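Local coordinates for protein diguanylate cyclase DosC (Escherichia coli, PDB 4ZVA) that makes the second messenger cyclic di-GMP from GTP, its haem-binding globin domain probably sensing oxygen and regulating that cyclase activity, at residues A[107-118]-A[132-143]; A[43-51]-A[96-105]. All blocks are in the same frame, centred on the assembly; numbering follows the deposited sequence.

Interaction 1: residues A[107-118]-A[132-143]; sequences FRVLKKILYPVI and YHFSINSIDIAM. With HEM (protoporphyrin IX containing Fe), chain C.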
loop_
_atom_site.group_PDB
_atom_site.type_symbol
_atom_site.label_atom_id
_atom_site.label_comp_id
_atom_site.label_asym_id
_atom_site.label_seq_id
_atom_site.Cartn_x
_atom_site.Cartn_y
_atom_site.Cartn_z
ATOM N N PHE A 107 7.480 4.181 -0.863
ATOM C CA PHE A 107 6.739 2.975 -1.204
ATOM C C PHE A 107 5.501 3.284 -2.037
ATOM O O PHE A 107 5.145 2.521 -2.935
ATOM C CB PHE A 107 6.331 2.217 0.058
ATOM C CG PHE A 107 7.423 1.362 0.632
ATOM C CD1 PHE A 107 7.642 0.084 0.148
ATOM C CD2 PHE A 107 8.224 1.831 1.658
ATOM C CE1 PHE A 107 8.645 -0.710 0.674
ATOM C CE2 PHE A 107 9.226 1.043 2.189
ATOM C CZ PHE A 107 9.437 -0.229 1.696
ATOM N N ARG A 108 4.835 4.392 -1.725
ATOM C CA ARG A 108 3.645 4.781 -2.469
ATOM C C ARG A 108 4.017 5.143 -3.900
ATOM O O ARG A 108 3.318 4.777 -4.845
ATOM C CB ARG A 108 2.927 5.952 -1.797
ATOM C CG ARG A 108 1.563 6.244 -2.410
ATOM C CD ARG A 108 0.855 7.398 -1.719
ATOM N NE ARG A 108 1.481 8.683 -2.005
ATOM C CZ ARG A 108 1.308 9.359 -3.136
ATOM N NH1 ARG A 108 0.527 8.867 -4.090
ATOM N NH2 ARG A 108 1.913 10.525 -3.315
ATOM N N VAL A 109 5.123 5.866 -4.050
ATOM C CA VAL A 109 5.628 6.231 -5.368
ATOM C C VAL A 109 5.941 4.985 -6.188
ATOM O O VAL A 109 5.564 4.893 -7.357
ATOM C CB VAL A 109 6.896 7.107 -5.268
ATOM C CG1 VAL A 109 7.529 7.284 -6.634
ATOM C CG2 VAL A 109 6.560 8.454 -4.650
ATOM N N LEU A 110 6.613 4.025 -5.558
ATOM C CA LEU A 110 6.978 2.773 -6.213
ATOM C C LEU A 110 5.742 2.021 -6.696
ATOM O O LEU A 110 5.677 1.597 -7.848
ATOM C CB LEU A 110 7.792 1.888 -5.268
ATOM C CG LEU A 110 8.194 0.518 -5.820
ATOM C CD1 LEU A 110 9.054 0.676 -7.075
ATOM C CD2 LEU A 110 8.914 -0.309 -4.763
ATOM N N LYS A 111 4.766 1.854 -5.809
ATOM C CA LYS A 111 3.523 1.178 -6.164
ATOM C C LYS A 111 2.775 1.924 -7.265
ATOM O O LYS A 111 2.149 1.307 -8.128
ATOM C CB LYS A 111 2.628 1.018 -4.931
ATOM C CG LYS A 111 3.128 -0.023 -3.943
ATOM C CD LYS A 111 2.257 -0.103 -2.695
ATOM C CE LYS A 111 2.440 1.123 -1.812
ATOM N NZ LYS A 111 1.714 0.989 -0.518
ATOM N N LYS A 112 2.862 3.250 -7.243
ATOM C CA LYS A 112 2.181 4.077 -8.230
ATOM C C LYS A 112 2.742 3.866 -9.638
ATOM O O LYS A 112 1.985 3.702 -10.593
ATOM C CB LYS A 112 2.277 5.554 -7.849
ATOM C CG LYS A 112 1.657 6.489 -8.878
ATOM C CD LYS A 112 1.805 7.949 -8.483
ATOM C CE LYS A 112 1.308 8.865 -9.590
ATOM N NZ LYS A 112 1.403 10.303 -9.216
ATOM N N ILE A 113 4.065 3.884 -9.765
ATOM C CA ILE A 113 4.697 3.778 -11.079
ATOM C C ILE A 113 4.774 2.337 -11.579
ATOM O O ILE A 113 5.030 2.097 -12.761
ATOM C CB ILE A 113 6.116 4.375 -11.069
ATOM C CG1 ILE A 113 7.013 3.626 -10.082
ATOM C CG2 ILE A 113 6.059 5.855 -10.738
ATOM C CD1 ILE A 113 8.463 4.084 -10.113
ATOM N N LEU A 114 4.554 1.384 -10.680
ATOM C CA LEU A 114 4.569 -0.028 -11.048
ATOM C C LEU A 114 3.350 -0.392 -11.888
ATOM O O LEU A 114 3.439 -1.221 -12.793
ATOM C CB LEU A 114 4.623 -0.916 -9.800
ATOM C CG LEU A 114 4.552 -2.426 -10.062
ATOM C CD1 LEU A 114 5.720 -2.884 -10.933
ATOM C CD2 LEU A 114 4.498 -3.218 -8.764
ATOM N N TYR A 115 2.210 0.223 -11.584
ATOM C CA TYR A 115 0.963 -0.125 -12.267
ATOM C C TYR A 115 1.005 0.100 -13.788
ATOM O O TYR A 115 0.642 -0.806 -14.536
ATOM C CB TYR A 115 -0.219 0.644 -11.662
ATOM C CG TYR A 115 -1.528 0.394 -12.379
ATOM C CD1 TYR A 115 -2.269 -0.753 -12.131
ATOM C CD2 TYR A 115 -2.023 1.306 -13.303
ATOM C CE1 TYR A 115 -3.464 -0.988 -12.784
ATOM C CE2 TYR A 115 -3.219 1.080 -13.961
ATOM C CZ TYR A 115 -3.935 -0.067 -13.694
ATOM O OH TYR A 115 -5.128 -0.298 -14.344
ATOM N N PRO A 116 1.439 1.292 -14.255
ATOM C CA PRO A 116 1.450 1.474 -15.714
ATOM C C PRO A 116 2.365 0.483 -16.435
ATOM O O PRO A 116 2.113 0.138 -17.589
ATOM C CB PRO A 116 1.966 2.906 -15.884
ATOM C CG PRO A 116 1.661 3.576 -14.599
ATOM C CD PRO A 116 1.854 2.523 -13.561
ATOM N N VAL A 117 3.416 0.037 -15.755
ATOM C CA VAL A 117 4.324 -0.965 -16.304
ATOM C C VAL A 117 3.603 -2.300 -16.491
ATOM O O VAL A 117 3.743 -2.956 -17.524
ATOM C CB VAL A 117 5.554 -1.156 -15.394
ATOM C CG1 VAL A 117 6.313 -2.418 -15.768
ATOM C CG2 VAL A 117 6.462 0.056 -15.484
ATOM N N ILE A 118 2.821 -2.692 -15.490
ATOM C CA ILE A 118 2.047 -3.926 -15.564
ATOM C C ILE A 118 0.898 -3.780 -16.558
ATOM O O ILE A 118 0.594 -4.702 -17.318
ATOM C CB ILE A 118 1.497 -4.326 -14.176
ATOM C CG1 ILE A 118 2.656 -4.630 -13.223
ATOM C CG2 ILE A 118 0.574 -5.530 -14.282
ATOM C CD1 ILE A 118 2.223 -5.048 -11.831
ATOM N N TYR A 132 -0.574 -7.663 -10.436
ATOM C CA TYR A 132 -0.596 -6.400 -9.715
ATOM C C TYR A 132 -0.940 -6.625 -8.240
ATOM O O TYR A 132 -0.350 -6.004 -7.359
ATOM C CB TYR A 132 -1.596 -5.445 -10.369
ATOM C CG TYR A 132 -1.763 -4.115 -9.678
ATOM C CD1 TYR A 132 -0.707 -3.220 -9.580
ATOM C CD2 TYR A 132 -2.990 -3.741 -9.146
ATOM C CE1 TYR A 132 -0.863 -1.993 -8.956
ATOM C CE2 TYR A 132 -3.157 -2.522 -8.524
ATOM C CZ TYR A 132 -2.094 -1.652 -8.430
ATOM O OH TYR A 132 -2.268 -0.438 -7.808
ATOM N N HIS A 133 -1.883 -7.527 -7.982
ATOM C CA HIS A 133 -2.269 -7.863 -6.610
ATOM C C HIS A 133 -1.113 -8.463 -5.818
ATOM O O HIS A 133 -0.798 -7.998 -4.722
ATOM C CB HIS A 133 -3.449 -8.835 -6.611
ATOM C CG HIS A 133 -3.753 -9.419 -5.265
ATOM N ND1 HIS A 133 -3.607 -10.759 -4.986
ATOM C CD2 HIS A 133 -4.182 -8.838 -4.119
ATOM C CE1 HIS A 133 -3.942 -10.983 -3.726
ATOM N NE2 HIS A 133 -4.294 -9.834 -3.179
ATOM N N PHE A 134 -0.485 -9.494 -6.376
ATOM C CA PHE A 134 0.672 -10.118 -5.742
ATOM C C PHE A 134 1.767 -9.094 -5.473
ATOM O O PHE A 134 2.384 -9.097 -4.408
ATOM C CB PHE A 134 1.221 -11.255 -6.611
ATOM C CG PHE A 134 2.471 -11.884 -6.062
ATOM C CD1 PHE A 134 2.397 -12.823 -5.045
ATOM C CD2 PHE A 134 3.717 -11.541 -6.560
ATOM C CE1 PHE A 134 3.542 -13.404 -4.534
ATOM C CE2 PHE A 134 4.867 -12.119 -6.053
ATOM C CZ PHE A 134 4.778 -13.052 -5.038
ATOM N N SER A 135 1.990 -8.213 -6.443
ATOM C CA SER A 135 3.018 -7.186 -6.334
ATOM C C SER A 135 2.699 -6.186 -5.226
ATOM O O SER A 135 3.572 -5.830 -4.441
ATOM C CB SER A 135 3.185 -6.452 -7.665
ATOM O OG SER A 135 3.615 -7.339 -8.688
ATOM N N ILE A 136 1.453 -5.723 -5.175
ATOM C CA ILE A 136 1.044 -4.774 -4.144
ATOM C C ILE A 136 1.191 -5.392 -2.754
ATOM O O ILE A 136 1.774 -4.786 -1.855
ATOM C CB ILE A 136 -0.409 -4.298 -4.340
ATOM C CG1 ILE A 136 -0.518 -3.412 -5.582
ATOM C CG2 ILE A 136 -0.886 -3.522 -3.122
ATOM C CD1 ILE A 136 0.351 -2.167 -5.526
ATOM N N ASN A 137 0.672 -6.603 -2.587
ATOM C CA ASN A 137 0.749 -7.290 -1.304
ATOM C C ASN A 137 2.192 -7.583 -0.899
ATOM O O ASN A 137 2.538 -7.506 0.279
ATOM C CB ASN A 137 -0.065 -8.583 -1.348
ATOM C CG ASN A 137 -1.553 -8.340 -1.171
ATOM O OD1 ASN A 137 -2.023 -7.206 -1.266
ATOM N ND2 ASN A 137 -2.302 -9.407 -0.930
ATOM N N SER A 138 3.031 -7.912 -1.877
ATOM C CA SER A 138 4.447 -8.163 -1.622
ATOM C C SER A 138 5.176 -6.902 -1.178
ATOM O O SER A 138 5.976 -6.933 -0.245
ATOM C CB SER A 138 5.127 -8.737 -2.870
ATOM O OG SER A 138 4.622 -10.028 -3.168
ATOM N N ILE A 139 4.913 -5.793 -1.857
ATOM C CA ILE A 139 5.563 -4.536 -1.522
ATOM C C ILE A 139 5.100 -4.054 -0.146
ATOM O O ILE A 139 5.906 -3.579 0.660
ATOM C CB ILE A 139 5.287 -3.459 -2.586
ATOM C CG1 ILE A 139 5.969 -3.840 -3.904
ATOM C CG2 ILE A 139 5.790 -2.095 -2.129
ATOM C CD1 ILE A 139 5.743 -2.855 -5.020
ATOM N N ASP A 140 3.806 -4.201 0.125
ATOM C CA ASP A 140 3.242 -3.785 1.408
ATOM C C ASP A 140 3.756 -4.607 2.589
ATOM O O ASP A 140 4.055 -4.050 3.646
ATOM C CB ASP A 140 1.715 -3.860 1.366
ATOM C CG ASP A 140 1.087 -2.633 0.734
ATOM O OD1 ASP A 140 1.798 -1.621 0.561
ATOM O OD2 ASP A 140 -0.124 -2.675 0.423
ATOM N N ILE A 141 3.851 -5.924 2.418
ATOM C CA ILE A 141 4.356 -6.783 3.487
ATOM C C ILE A 141 5.823 -6.452 3.772
ATOM O O ILE A 141 6.260 -6.477 4.922
ATOM C CB ILE A 141 4.183 -8.298 3.160
ATOM C CG1 ILE A 141 4.478 -9.155 4.391
ATOM C CG2 ILE A 141 5.062 -8.744 2.010
ATOM C CD1 ILE A 141 3.407 -9.088 5.435
ATOM N N ALA A 142 6.575 -6.133 2.722
ATOM C CA ALA A 142 7.973 -5.758 2.869
ATOM C C ALA A 142 8.106 -4.416 3.583
ATOM O O ALA A 142 8.996 -4.234 4.414
ATOM C CB ALA A 142 8.656 -5.706 1.510
ATOM N N MET A 143 7.215 -3.481 3.261
ATOM C CA MET A 143 7.237 -2.165 3.894
ATOM C C MET A 143 6.990 -2.265 5.393
ATOM O O MET A 143 7.636 -1.577 6.184
ATOM C CB MET A 143 6.198 -1.231 3.273
ATOM C CG MET A 143 6.082 0.094 4.018
ATOM S SD MET A 143 5.104 1.350 3.182
ATOM C CE MET A 143 3.464 0.652 3.328
HETATM C CHA HEM C . 19.437 3.167 1.159
HETATM C CHB HEM C . 17.007 7.353 0.854
HETATM C CHC HEM C . 12.894 4.840 0.451
HETATM C CHD HEM C . 15.425 0.786 -0.327
HETATM C C1A HEM C . 19.162 4.516 1.079
HETATM C C2A HEM C . 20.120 5.608 1.068
HETATM C C3A HEM C . 19.440 6.753 0.981
HETATM C C4A HEM C . 18.031 6.440 0.940
HETATM C CMA HEM C . 20.041 8.173 0.937
HETATM C CAA HEM C . 21.660 5.494 1.129
HETATM C CBA HEM C . 22.164 4.675 -0.055
HETATM C CGA HEM C . 23.656 4.812 -0.173
HETATM O O1A HEM C . 24.197 5.876 0.229
HETATM O O2A HEM C . 24.299 3.858 -0.680
HETATM C C1B HEM C . 15.678 7.042 0.692
HETATM C C2B HEM C . 14.603 7.990 0.481
HETATM C C3B HEM C . 13.458 7.290 0.371
HETATM C C4B HEM C . 13.787 5.886 0.508
HETATM C CMB HEM C . 14.823 9.520 0.412
HETATM C CAB HEM C . 12.003 7.771 0.136
HETATM C CBB HEM C . 11.645 9.042 -0.068
HETATM C C1C HEM C . 13.212 3.543 0.117
HETATM C C2C HEM C . 12.290 2.529 -0.353
HETATM C C3C HEM C . 12.993 1.399 -0.566
HETATM C C4C HEM C . 14.379 1.679 -0.239
HETATM C CMC HEM C . 10.777 2.783 -0.545
HETATM C CAC HEM C . 12.523 0.011 -1.072
HETATM C CBC HEM C . 11.276 -0.271 -1.463
HETATM C C1D HEM C . 16.742 1.032 0.002
HETATM C C2D HEM C . 17.811 0.058 -0.064
HETATM C C3D HEM C . 19.072 0.804 0.398
HETATM C C4D HEM C . 18.631 2.148 0.702
HETATM C CMD HEM C . 17.687 -1.412 -0.521
HETATM C CAD HEM C . 20.511 0.259 0.534
HETATM C CBD HEM C . 20.534 -0.883 1.546
HETATM C CGD HEM C . 21.947 -1.156 1.991
HETATM O O1D HEM C . 22.180 -2.220 2.622
HETATM O O2D HEM C . 22.841 -0.315 1.717
HETATM N NA HEM C . 17.896 5.065 1.004
HETATM N NB HEM C . 15.148 5.768 0.704
HETATM N NC HEM C . 14.474 2.991 0.174
HETATM N ND HEM C . 17.263 2.239 0.459
HETATM FE FE HEM C . 16.156 3.965 0.831
HETATM O O HOH W 1 -0.617 1.518 -7.975
#
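Phe107 and Met143 meet where helix 107-118 runs antiparallel to helix 132-143; the two helix axes approach to 10.8 Å, at 167° between their directions. The Phe107 ring is held between protein and haem: Met143 CB sits over the centre of one face, 3.6 Å from the ring centroid, and haem CMC lies over the opposite face, displaced toward the rim. Met143 bends at its last torsion, and its SD, oblique to the ring and 3.4 Å from Phe107 CG, makes a Met-aromatic contact. Ile139 CG2 comes in at the ring edge. Next along the helices, Lys111 and Ile139 are reciprocal knobs into holes: Lys111 packs among Ile136, Ile139, Asp140 and Met143, and Ile139 among Phe107, Leu110, Lys111 and Leu114. This antiparallel pair belongs to the all-helical globin fold, in its protoglobin form, and also lies at the dimer interface. The Lys111 chain kinks at chi3 (-71°), carrying NZ to within 2.8 Å of Asp140 OD1 on its syn lone pair. Asp140 OD2 forms a salt bridge with Lys111 of the second subunit, and Lys111 NZ in turn bridges to Asp140 OD2 of that subunit, a buried network in which the charges probably compensate one another. At the far end Tyr115 and Tyr132 form a T-shaped pair, planes at 71°: Tyr115 CD1 points onto the face of Tyr132, with Ile136 CG1 over the other face. A water accepts from Tyr132 OH (2.6 Å from its oxygen) and donates to Lys111 O.

Interaction 2: residues A[43-51]-A[96-105]; sequences IDPHAEEFL and IGIPVEIVEM. With HEM (protoporphyrin IX containing Fe), chain C.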
loop_
_atom_site.group_PDB
_atom_site.type_symbol
_atom_site.label_atom_id
_atom_site.label_comp_id
_atom_site.label_asym_id
_atom_site.label_seq_id
_atom_site.Cartn_x
_atom_site.Cartn_y
_atom_site.Cartn_z
ATOM N N ILE A 43 11.523 15.220 -5.991
ATOM C CA ILE A 43 10.611 16.360 -6.008
ATOM C C ILE A 43 10.227 16.785 -4.592
ATOM O O ILE A 43 10.119 17.975 -4.298
ATOM C CB ILE A 43 9.330 16.044 -6.812
ATOM C CG1 ILE A 43 9.684 15.589 -8.229
ATOM C CG2 ILE A 43 8.407 17.252 -6.863
ATOM C CD1 ILE A 43 10.468 16.613 -9.020
ATOM N N ASP A 44 10.032 15.805 -3.714
ATOM C CA ASP A 44 9.694 16.083 -2.323
ATOM C C ASP A 44 10.866 16.766 -1.625
ATOM O O ASP A 44 11.963 16.211 -1.563
ATOM C CB ASP A 44 9.305 14.792 -1.595
ATOM C CG ASP A 44 8.669 15.048 -0.236
ATOM O OD1 ASP A 44 9.225 15.832 0.561
ATOM O OD2 ASP A 44 7.599 14.462 0.032
ATOM N N PRO A 45 10.632 17.978 -1.097
ATOM C CA PRO A 45 11.657 18.786 -0.424
ATOM C C PRO A 45 12.269 18.081 0.784
ATOM O O PRO A 45 13.475 18.177 1.006
ATOM C CB PRO A 45 10.886 20.035 0.015
ATOM C CG PRO A 45 9.717 20.103 -0.905
ATOM C CD PRO A 45 9.338 18.679 -1.164
ATOM N N HIS A 46 11.441 17.379 1.552
ATOM C CA HIS A 46 11.910 16.691 2.748
ATOM C C HIS A 46 12.745 15.462 2.402
ATOM O O HIS A 46 13.518 14.975 3.225
ATOM C CB HIS A 46 10.726 16.280 3.626
ATOM C CG HIS A 46 9.925 17.435 4.143
ATOM N ND1 HIS A 46 10.342 18.218 5.198
ATOM C CD2 HIS A 46 8.728 17.934 3.755
ATOM C CE1 HIS A 46 9.440 19.152 5.434
ATOM N NE2 HIS A 46 8.449 19.001 4.573
ATOM N N ALA A 47 12.588 14.967 1.180
ATOM C CA ALA A 47 13.310 13.780 0.738
ATOM C C ALA A 47 14.529 14.161 -0.093
ATOM O O ALA A 47 15.500 13.409 -0.169
ATOM C CB ALA A 47 12.392 12.865 -0.057
ATOM N N GLU A 48 14.470 15.337 -0.712
ATOM C CA GLU A 48 15.549 15.817 -1.568
ATOM C C GLU A 48 16.828 16.033 -0.762
ATOM O O GLU A 48 17.933 15.936 -1.296
ATOM C CB GLU A 48 15.127 17.111 -2.274
ATOM C CG GLU A 48 16.067 17.577 -3.379
ATOM C CD GLU A 48 17.204 18.437 -2.865
ATOM O OE1 GLU A 48 17.084 18.973 -1.742
ATOM O OE2 GLU A 48 18.218 18.575 -3.580
ATOM N N GLU A 49 16.666 16.322 0.525
ATOM C CA GLU A 49 17.795 16.552 1.419
ATOM C C GLU A 49 18.720 15.340 1.502
ATOM O O GLU A 49 19.942 15.483 1.570
ATOM C CB GLU A 49 17.292 16.915 2.817
ATOM C CG GLU A 49 18.394 17.218 3.818
ATOM C CD GLU A 49 17.868 17.380 5.231
ATOM O OE1 GLU A 49 16.640 17.264 5.425
ATOM O OE2 GLU A 49 18.683 17.622 6.146
ATOM N N PHE A 50 18.132 14.148 1.482
ATOM C CA PHE A 50 18.896 12.915 1.643
ATOM C C PHE A 50 19.532 12.460 0.333
ATOM O O PHE A 50 20.288 11.489 0.304
ATOM C CB PHE A 50 18.002 11.806 2.199
ATOM C CG PHE A 50 17.327 12.164 3.492
ATOM C CD1 PHE A 50 18.008 12.072 4.693
ATOM C CD2 PHE A 50 16.009 12.591 3.506
ATOM C CE1 PHE A 50 17.391 12.400 5.885
ATOM C CE2 PHE A 50 15.385 12.920 4.696
ATOM C CZ PHE A 50 16.077 12.824 5.886
ATOM N N LEU A 51 19.222 13.166 -0.748
ATOM C CA LEU A 51 19.751 12.828 -2.063
ATOM C C LEU A 51 20.490 14.033 -2.633
ATOM O O LEU A 51 19.952 14.764 -3.465
ATOM C CB LEU A 51 18.622 12.395 -3.001
ATOM C CG LEU A 51 17.565 11.466 -2.394
ATOM C CD1 LEU A 51 16.419 11.236 -3.366
ATOM C CD2 LEU A 51 18.184 10.143 -1.971
ATOM N N ILE A 96 20.882 7.477 8.658
ATOM C CA ILE A 96 20.840 8.704 7.871
ATOM C C ILE A 96 19.870 9.712 8.487
ATOM O O ILE A 96 20.081 10.923 8.409
ATOM C CB ILE A 96 20.452 8.410 6.407
ATOM C CG1 ILE A 96 21.442 7.419 5.795
ATOM C CG2 ILE A 96 20.416 9.688 5.585
ATOM C CD1 ILE A 96 21.240 7.185 4.318
ATOM N N GLY A 97 18.814 9.206 9.117
ATOM C CA GLY A 97 17.831 10.066 9.751
ATOM C C GLY A 97 16.643 10.361 8.856
ATOM O O GLY A 97 16.161 11.493 8.798
ATOM N N ILE A 98 16.178 9.336 8.149
ATOM C CA ILE A 98 15.047 9.476 7.238
ATOM C C ILE A 98 13.728 9.149 7.936
ATOM O O ILE A 98 13.551 8.041 8.443
ATOM C CB ILE A 98 15.210 8.566 6.012
ATOM C CG1 ILE A 98 16.566 8.812 5.353
ATOM C CG2 ILE A 98 14.071 8.787 5.027
ATOM C CD1 ILE A 98 16.868 7.870 4.224
ATOM N N PRO A 99 12.798 10.117 7.956
ATOM C CA PRO A 99 11.491 9.971 8.608
ATOM C C PRO A 99 10.668 8.823 8.029
ATOM O O PRO A 99 10.769 8.533 6.836
ATOM C CB PRO A 99 10.809 11.317 8.335
ATOM C CG PRO A 99 11.926 12.264 8.066
ATOM C CD PRO A 99 12.970 11.455 7.366
ATOM N N VAL A 100 9.869 8.177 8.874
ATOM C CA VAL A 100 9.062 7.034 8.464
ATOM C C VAL A 100 8.070 7.402 7.361
ATOM O O VAL A 100 7.809 6.608 6.457
ATOM C CB VAL A 100 8.289 6.440 9.659
ATOM C CG1 VAL A 100 7.607 5.137 9.260
ATOM C CG2 VAL A 100 9.226 6.209 10.831
ATOM N N GLU A 101 7.522 8.611 7.435
ATOM C CA GLU A 101 6.544 9.053 6.448
ATOM C C GLU A 101 7.216 9.386 5.118
ATOM O O GLU A 101 6.562 9.424 4.075
ATOM C CB GLU A 101 5.757 10.261 6.964
ATOM C CG GLU A 101 6.540 11.561 7.024
ATOM C CD GLU A 101 7.351 11.702 8.297
ATOM O OE1 GLU A 101 7.271 10.803 9.162
ATOM O OE2 GLU A 101 8.064 12.717 8.439
ATOM N N ILE A 102 8.522 9.624 5.157
ATOM C CA ILE A 102 9.284 9.845 3.935
ATOM C C ILE A 102 9.532 8.511 3.239
ATOM O O ILE A 102 9.431 8.407 2.015
ATOM C CB ILE A 102 10.624 10.555 4.225
ATOM C CG1 ILE A 102 10.368 11.979 4.713
ATOM C CG2 ILE A 102 11.497 10.595 2.985
ATOM C CD1 ILE A 102 9.636 12.837 3.706
ATOM N N VAL A 103 9.834 7.487 4.029
ATOM C CA VAL A 103 10.018 6.139 3.506
ATOM C C VAL A 103 8.701 5.590 2.968
ATOM O O VAL A 103 8.657 5.015 1.878
ATOM C CB VAL A 103 10.575 5.187 4.583
ATOM C CG1 VAL A 103 10.703 3.777 4.033
ATOM C CG2 VAL A 103 11.920 5.688 5.083
ATOM N N GLU A 104 7.628 5.778 3.735
ATOM C CA GLU A 104 6.297 5.344 3.321
ATOM C C GLU A 104 5.898 5.990 1.999
ATOM O O GLU A 104 5.311 5.342 1.132
ATOM C CB GLU A 104 5.261 5.675 4.398
ATOM C CG GLU A 104 3.847 5.251 4.034
ATOM C CD GLU A 104 2.801 5.844 4.957
ATOM O OE1 GLU A 104 2.772 5.472 6.149
ATOM O OE2 GLU A 104 2.008 6.686 4.485
ATOM N N MET A 105 6.225 7.270 1.855
ATOM C CA MET A 105 5.975 8.004 0.620
ATOM C C MET A 105 6.730 7.378 -0.551
ATOM O O MET A 105 6.234 7.353 -1.678
ATOM C CB MET A 105 6.371 9.475 0.784
ATOM C CG MET A 105 6.138 10.339 -0.449
ATOM S SD MET A 105 7.554 10.403 -1.570
ATOM C CE MET A 105 8.776 11.190 -0.527
HETATM C CHA HEM C . 19.437 3.167 1.159
HETATM C CHB HEM C . 17.007 7.353 0.854
HETATM C CHC HEM C . 12.894 4.840 0.451
HETATM C CHD HEM C . 15.425 0.786 -0.327
HETATM C C1A HEM C . 19.162 4.516 1.079
HETATM C C2A HEM C . 20.120 5.608 1.068
HETATM C C3A HEM C . 19.440 6.753 0.981
HETATM C C4A HEM C . 18.031 6.440 0.940
HETATM C CMA HEM C . 20.041 8.173 0.937
HETATM C CAA HEM C . 21.660 5.494 1.129
HETATM C CBA HEM C . 22.164 4.675 -0.055
HETATM C CGA HEM C . 23.656 4.812 -0.173
HETATM O O1A HEM C . 24.197 5.876 0.229
HETATM O O2A HEM C . 24.299 3.858 -0.680
HETATM C C1B HEM C . 15.678 7.042 0.692
HETATM C C2B HEM C . 14.603 7.990 0.481
HETATM C C3B HEM C . 13.458 7.290 0.371
HETATM C C4B HEM C . 13.787 5.886 0.508
HETATM C CMB HEM C . 14.823 9.520 0.412
HETATM C CAB HEM C . 12.003 7.771 0.136
HETATM C CBB HEM C . 11.645 9.042 -0.068
HETATM C C1C HEM C . 13.212 3.543 0.117
HETATM C C2C HEM C . 12.290 2.529 -0.353
HETATM C C3C HEM C . 12.993 1.399 -0.566
HETATM C C4C HEM C . 14.379 1.679 -0.239
HETATM C CMC HEM C . 10.777 2.783 -0.545
HETATM C CAC HEM C . 12.523 0.011 -1.072
HETATM C CBC HEM C . 11.276 -0.271 -1.463
HETATM C C1D HEM C . 16.742 1.032 0.002
HETATM C C2D HEM C . 17.811 0.058 -0.064
HETATM C C3D HEM C . 19.072 0.804 0.398
HETATM C C4D HEM C . 18.631 2.148 0.702
HETATM C CMD HEM C . 17.687 -1.412 -0.521
HETATM C CAD HEM C . 20.511 0.259 0.534
HETATM C CBD HEM C . 20.534 -0.883 1.546
HETATM C CGD HEM C . 21.947 -1.156 1.991
HETATM O O1D HEM C . 22.180 -2.220 2.622
HETATM O O2D HEM C . 22.841 -0.315 1.717
HETATM N NA HEM C . 17.896 5.065 1.004
HETATM N NB HEM C . 15.148 5.768 0.704
HETATM N NC HEM C . 14.474 2.991 0.174
HETATM N ND HEM C . 17.263 2.239 0.459
HETATM FE FE HEM C . 16.156 3.965 0.831
#
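Phe50 presents one ring face to Ile98, whose CG1 lies 3.7 Å from the ring centroid and only 16° off the normal, a CH-pi contact displaced toward the rim. Obliquely to the ring come three further groups: Ile96 CG2, 3.5 Å from Phe50 CD1; the carbonyl O of Gly97, 3.2 Å from Phe50 CZ; and Pro99 CD near the same CZ. The aromatic side chain thus packs against the turn between helices 79-96 and 100-119. Gly97, with positive phi, is the C-prime residue of a Schellman motif ending the first of these helices, and Pro99 is the N-cap of the second. Ile98 works in two directions: its CG1 covers Phe50, while CD1, extended beyond it (chi2 174°), reaches the porphyrin at haem CHB, 3.4 Å away. Ile96 divides its branches likewise, CG2 to Phe50 and CD1 to haem CAA. Farther along, Ile102 CD1 touches His46 CB at 3.6 Å, and its CG2 touches both Ala47 CB and the haem vinyl carbon CBB. Met105, bent at chi2 and chi3, brings its CE within 3.5 Å of Asp44 OD2 and also against Ala47 CB and haem CBB. Asp44 N-caps the short helix 45-48, its OD1 accepting from His46 N at 2.9 Å; its OD2 makes a salt bridge with Arg148 of the second subunit. Ala47, Phe50, Ile96, Ile98, Ile102 and Met105 all belong to the haem pocket, Phe50 meeting the haem through its carbonyl O. Around the contact, Ala47 and Leu51 rest on Val41 of helix 16-43, and Ile98 and Val103 lean on His93 of helix 79-96, so the short helix and turn 43-51 bridges from helix 16-43 to the start of helix 100-119.

In the fold
Both interactions draw on helix 100-119: interaction 2 uses its beginning and interaction 1 continues along it, their centres 19 Å apart. They meet directly where Met143 SD packs 4.2 Å from Glu104 CA, and indirectly through the haem. Interaction 2 lines the porphyrin from the vinyl carbon CBB to the methyl CMA, whereas interaction 1 reaches it through Phe107, whose CE1 is 3.4 Å from haem CBC. The centre of interaction 1 is about 7 Å from the centre of the chain, that of interaction 2 about 16 Å. Both also touch the second subunit, so one helix carries both haem-pocket and dimer-interface residues.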